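Local coordinates for protein glycosyl hydrolase family 10 (Bacteroides intestinalis DSM 17393, PDB 4QPW) that binds xylohexaose, and probably xylan, as a carbohydrate-binding module of a larger enzyme that probably hydrolyses glycosidic bonds, at residues I8-E20 and T30-I42. Numbering follows the deposited sequence.
With XYP (beta-D-xylopyranose), chain B.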
# COMPACT_ATOMS: atom_id res chain seq x y z
N ILE A 8 2.97 9.54 -4.72
CA ILE A 8 4.23 9.40 -3.81
C ILE A 8 5.07 8.39 -4.58
O ILE A 8 4.61 7.26 -4.95
CB ILE A 8 3.86 8.96 -2.42
CG1 ILE A 8 5.05 8.99 -1.45
CG2 ILE A 8 3.07 7.69 -2.25
CD1 ILE A 8 5.46 10.40 -1.07
N ASP A 9 6.31 8.74 -4.90
CA ASP A 9 7.20 7.95 -5.69
C ASP A 9 8.41 7.58 -4.84
O ASP A 9 9.33 8.40 -4.58
CB ASP A 9 7.59 8.69 -6.97
CG ASP A 9 8.57 7.94 -7.78
OD1 ASP A 9 8.84 6.75 -7.57
OD2 ASP A 9 9.13 8.55 -8.78
N TYR A 10 8.52 6.33 -4.40
CA TYR A 10 9.56 5.85 -3.50
C TYR A 10 10.88 5.64 -4.25
O TYR A 10 11.93 5.41 -3.60
CB TYR A 10 9.17 4.61 -2.77
CG TYR A 10 7.98 4.85 -1.85
CD1 TYR A 10 8.09 5.66 -0.72
CD2 TYR A 10 6.76 4.28 -2.10
CE1 TYR A 10 7.03 5.89 0.08
CE2 TYR A 10 5.67 4.52 -1.26
CZ TYR A 10 5.80 5.34 -0.16
OH TYR A 10 4.76 5.56 0.70
N SER A 11 10.88 5.84 -5.57
CA SER A 11 12.10 5.86 -6.38
C SER A 11 13.00 6.83 -5.74
O SER A 11 14.26 6.59 -5.78
CB SER A 11 11.84 6.28 -7.88
OG SER A 11 10.79 5.46 -8.56
N THR A 12 12.53 7.98 -5.29
CA THR A 12 13.23 8.99 -4.61
C THR A 12 12.73 9.31 -3.19
O THR A 12 13.60 9.60 -2.35
CB THR A 12 13.26 10.29 -5.42
OG1 THR A 12 11.92 10.78 -5.64
CG2 THR A 12 13.93 10.05 -6.87
N ALA A 13 11.42 9.37 -2.89
CA ALA A 13 10.89 9.74 -1.56
C ALA A 13 11.30 8.81 -0.47
O ALA A 13 11.34 7.58 -0.71
CB ALA A 13 9.36 9.74 -1.58
N GLY A 14 11.56 9.30 0.73
CA GLY A 14 11.67 8.45 1.90
C GLY A 14 10.31 8.06 2.45
O GLY A 14 9.29 8.26 1.75
N TYR A 15 10.30 7.48 3.60
CA TYR A 15 9.11 6.98 4.23
C TYR A 15 8.89 7.53 5.60
O TYR A 15 9.73 7.30 6.51
CB TYR A 15 9.07 5.42 4.28
CG TYR A 15 7.79 4.84 4.78
CD1 TYR A 15 6.65 4.88 3.99
CD2 TYR A 15 7.67 4.31 6.02
CE1 TYR A 15 5.43 4.34 4.39
CE2 TYR A 15 6.49 3.79 6.46
CZ TYR A 15 5.36 3.80 5.66
OH TYR A 15 4.19 3.24 6.17
N SER A 16 7.78 8.22 5.82
CA SER A 16 7.46 8.81 7.09
C SER A 16 6.02 8.52 7.50
O SER A 16 5.53 9.04 8.53
CB SER A 16 7.64 10.34 7.06
OG SER A 16 8.99 10.71 6.84
N PHE A 17 5.27 7.67 6.81
CA PHE A 17 3.85 7.49 7.07
C PHE A 17 3.57 6.58 8.27
O PHE A 17 4.46 5.82 8.73
CB PHE A 17 3.14 6.97 5.84
CG PHE A 17 3.13 7.90 4.63
CD1 PHE A 17 2.80 9.24 4.75
CD2 PHE A 17 3.41 7.41 3.37
CE1 PHE A 17 2.76 10.04 3.63
CE2 PHE A 17 3.35 8.24 2.26
CZ PHE A 17 3.04 9.56 2.39
N TRP A 18 2.36 6.64 8.76
CA TRP A 18 1.90 5.80 9.87
C TRP A 18 2.03 4.33 9.51
O TRP A 18 1.70 3.89 8.40
CB TRP A 18 0.44 6.14 10.15
CG TRP A 18 -0.17 5.38 11.31
CD1 TRP A 18 -0.25 5.80 12.59
CD2 TRP A 18 -0.79 4.09 11.27
NE1 TRP A 18 -0.88 4.81 13.35
CE2 TRP A 18 -1.21 3.76 12.57
CE3 TRP A 18 -1.00 3.17 10.28
CZ2 TRP A 18 -1.85 2.53 12.86
CZ3 TRP A 18 -1.62 1.94 10.60
CH2 TRP A 18 -2.06 1.70 11.88
N ASN A 19 2.43 3.55 10.52
CA ASN A 19 2.46 2.12 10.38
C ASN A 19 2.38 1.47 11.75
O ASN A 19 2.65 2.10 12.79
CB ASN A 19 3.63 1.64 9.61
CG ASN A 19 4.91 2.00 10.23
OD1 ASN A 19 5.45 1.17 11.05
ND2 ASN A 19 5.46 3.20 10.06
N GLU A 20 1.94 0.21 11.79
CA GLU A 20 1.78 -0.50 13.07
C GLU A 20 2.07 -1.96 12.81
O GLU A 20 1.32 -2.67 12.16
CB GLU A 20 0.42 -0.32 13.63
CG GLU A 20 0.21 -0.96 15.04
CD GLU A 20 -1.18 -0.62 15.49
OE1 GLU A 20 -2.11 -1.19 15.03
OE2 GLU A 20 -1.44 0.47 16.05
N THR A 30 10.18 -5.80 9.26
CA THR A 30 10.70 -4.47 9.06
C THR A 30 9.90 -3.75 7.98
O THR A 30 9.49 -4.36 6.99
CB THR A 30 12.17 -4.41 8.71
OG1 THR A 30 12.44 -5.08 7.63
CG2 THR A 30 12.99 -5.11 9.74
N ILE A 31 9.64 -2.48 8.18
CA ILE A 31 9.00 -1.57 7.20
C ILE A 31 9.85 -0.33 7.01
O ILE A 31 10.16 0.37 8.01
CB ILE A 31 7.59 -1.16 7.66
CG1 ILE A 31 6.69 -2.34 7.88
CG2 ILE A 31 6.98 -0.15 6.70
CD1 ILE A 31 5.37 -2.00 8.50
N GLY A 32 10.33 -0.06 5.80
CA GLY A 32 11.09 1.16 5.54
C GLY A 32 11.62 1.19 4.13
O GLY A 32 11.27 0.31 3.31
N LYS A 33 12.45 2.14 3.85
CA LYS A 33 12.97 2.29 2.50
C LYS A 33 14.09 1.42 2.17
O LYS A 33 15.04 1.25 3.04
CB LYS A 33 13.47 3.70 2.31
CG LYS A 33 12.44 4.61 1.92
CD LYS A 33 11.87 4.43 0.50
CE LYS A 33 12.82 4.37 -0.64
NZ LYS A 33 13.47 5.70 -0.99
N ASN A 34 14.12 0.84 1.00
CA ASN A 34 15.29 0.16 0.41
C ASN A 34 15.83 1.16 -0.58
O ASN A 34 15.28 1.44 -1.66
CB ASN A 34 14.90 -1.13 -0.25
CG ASN A 34 16.03 -1.84 -1.02
OD1 ASN A 34 16.97 -1.21 -1.44
ND2 ASN A 34 15.92 -3.12 -1.12
N ASP A 35 16.95 1.78 -0.24
CA ASP A 35 17.52 2.87 -1.03
C ASP A 35 18.35 2.34 -2.23
O ASP A 35 18.71 3.12 -3.09
CB ASP A 35 18.36 3.90 -0.23
CG ASP A 35 17.49 4.85 0.64
OD1 ASP A 35 16.26 4.98 0.46
OD2 ASP A 35 18.07 5.46 1.59
N THR A 36 18.66 1.10 -2.26
CA THR A 36 19.37 0.48 -3.46
C THR A 36 18.33 0.22 -4.54
O THR A 36 18.48 0.68 -5.73
CB THR A 36 20.00 -0.84 -3.06
OG1 THR A 36 20.97 -0.59 -2.02
CG2 THR A 36 20.72 -1.51 -4.27
N GLU A 37 17.30 -0.58 -4.26
CA GLU A 37 16.18 -0.81 -5.23
C GLU A 37 15.42 0.49 -5.46
O GLU A 37 14.92 0.71 -6.58
CB GLU A 37 15.32 -1.89 -4.74
CG GLU A 37 14.19 -2.42 -5.68
CD GLU A 37 14.70 -3.18 -6.88
OE1 GLU A 37 15.79 -3.87 -6.72
OE2 GLU A 37 14.11 -3.13 -8.03
N GLY A 38 15.31 1.39 -4.49
CA GLY A 38 14.54 2.57 -4.60
C GLY A 38 13.02 2.29 -4.41
O GLY A 38 12.22 2.51 -5.35
N CYS A 39 12.60 1.77 -3.26
CA CYS A 39 11.24 1.34 -3.01
C CYS A 39 10.96 1.29 -1.54
O CYS A 39 11.90 1.15 -0.72
CB CYS A 39 10.97 -0.01 -3.65
SG CYS A 39 11.97 -1.36 -3.08
N LEU A 40 9.69 1.36 -1.17
CA LEU A 40 9.25 0.96 0.16
C LEU A 40 9.37 -0.55 0.26
O LEU A 40 8.99 -1.25 -0.69
CB LEU A 40 7.83 1.46 0.39
CG LEU A 40 7.17 1.11 1.67
CD1 LEU A 40 7.90 1.64 2.90
CD2 LEU A 40 5.75 1.59 1.70
N GLU A 41 9.82 -1.10 1.37
CA GLU A 41 10.00 -2.53 1.54
C GLU A 41 9.42 -2.99 2.87
O GLU A 41 9.68 -2.40 3.92
CB GLU A 41 11.49 -2.84 1.44
CG GLU A 41 11.86 -4.30 1.55
CD GLU A 41 13.29 -4.62 1.06
OE1 GLU A 41 14.04 -5.11 1.96
OE2 GLU A 41 13.63 -4.51 -0.08
N ILE A 42 8.67 -4.06 2.81
CA ILE A 42 8.04 -4.70 3.99
C ILE A 42 8.60 -6.14 4.00
O ILE A 42 8.28 -6.95 3.08
CB ILE A 42 6.55 -4.68 3.97
CG1 ILE A 42 6.06 -3.20 3.82
CG2 ILE A 42 5.98 -5.38 5.19
CD1 ILE A 42 5.69 -2.80 2.39
C1 XYP B . -5.67 2.71 14.67
C2 XYP B . -4.99 1.70 15.63
C3 XYP B . -4.99 0.38 14.89
C4 XYP B . -6.31 0.02 14.30
C5 XYP B . -6.84 1.15 13.43
O2 XYP B . -3.69 2.08 16.03
O3 XYP B . -4.54 -0.70 15.76
O4 XYP B . -6.15 -1.14 13.45
O5 XYP B . -6.92 2.36 14.21
O HOH W 1 15.31 5.65 -3.05
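Leu40 spans two tyrosine rings and touches one face of each. Its CB sits over Tyr10, 4.0 Å from the ring centroid. Its methyl CD1 sits over Tyr15, 3.6 Å from CD1 of that ring. Leu40 CG is anti to the backbone N (chi1 178°), which turns the branch away from that N; CD1 rests on Tyr15, and CD2 lies by the rims of both rings. On the opposite face of Tyr15 lies the backbone N of Phe17. Both phenol hydroxyls are held by backbone carbonyls, Tyr10 OH at Thr58 and Tyr15 OH at His57. Ile31 CG2 meets Tyr15 obliquely, 4.0 Å from CE2. The module is a beta-sandwich, and residues 10-18 form the loop that crosses from strand 3-9 of one sheet to strand 19-21 of the other. Lys33 fastens the start of this loop. Its chain bends at chi2, chi3 and chi4, bringing NZ back to Tyr10 O at 3.0 Å, in the carbonyl plane, and to Ala13 O at 2.9 Å, from above the carbonyl plane. Asp35 OD1 forms a salt bridge with the same NZ, and a water links NZ to Ser11 O. The far end of the crossing reaches the glycan site. There the Glu20 carboxylate takes two hydrogen bonds from one xylose, O3 to OE1 at 2.6 Å and O2 to OE2 at 2.8 Å. Gln55 also bonds this sugar, and the edge of Trp18 lies near its O2.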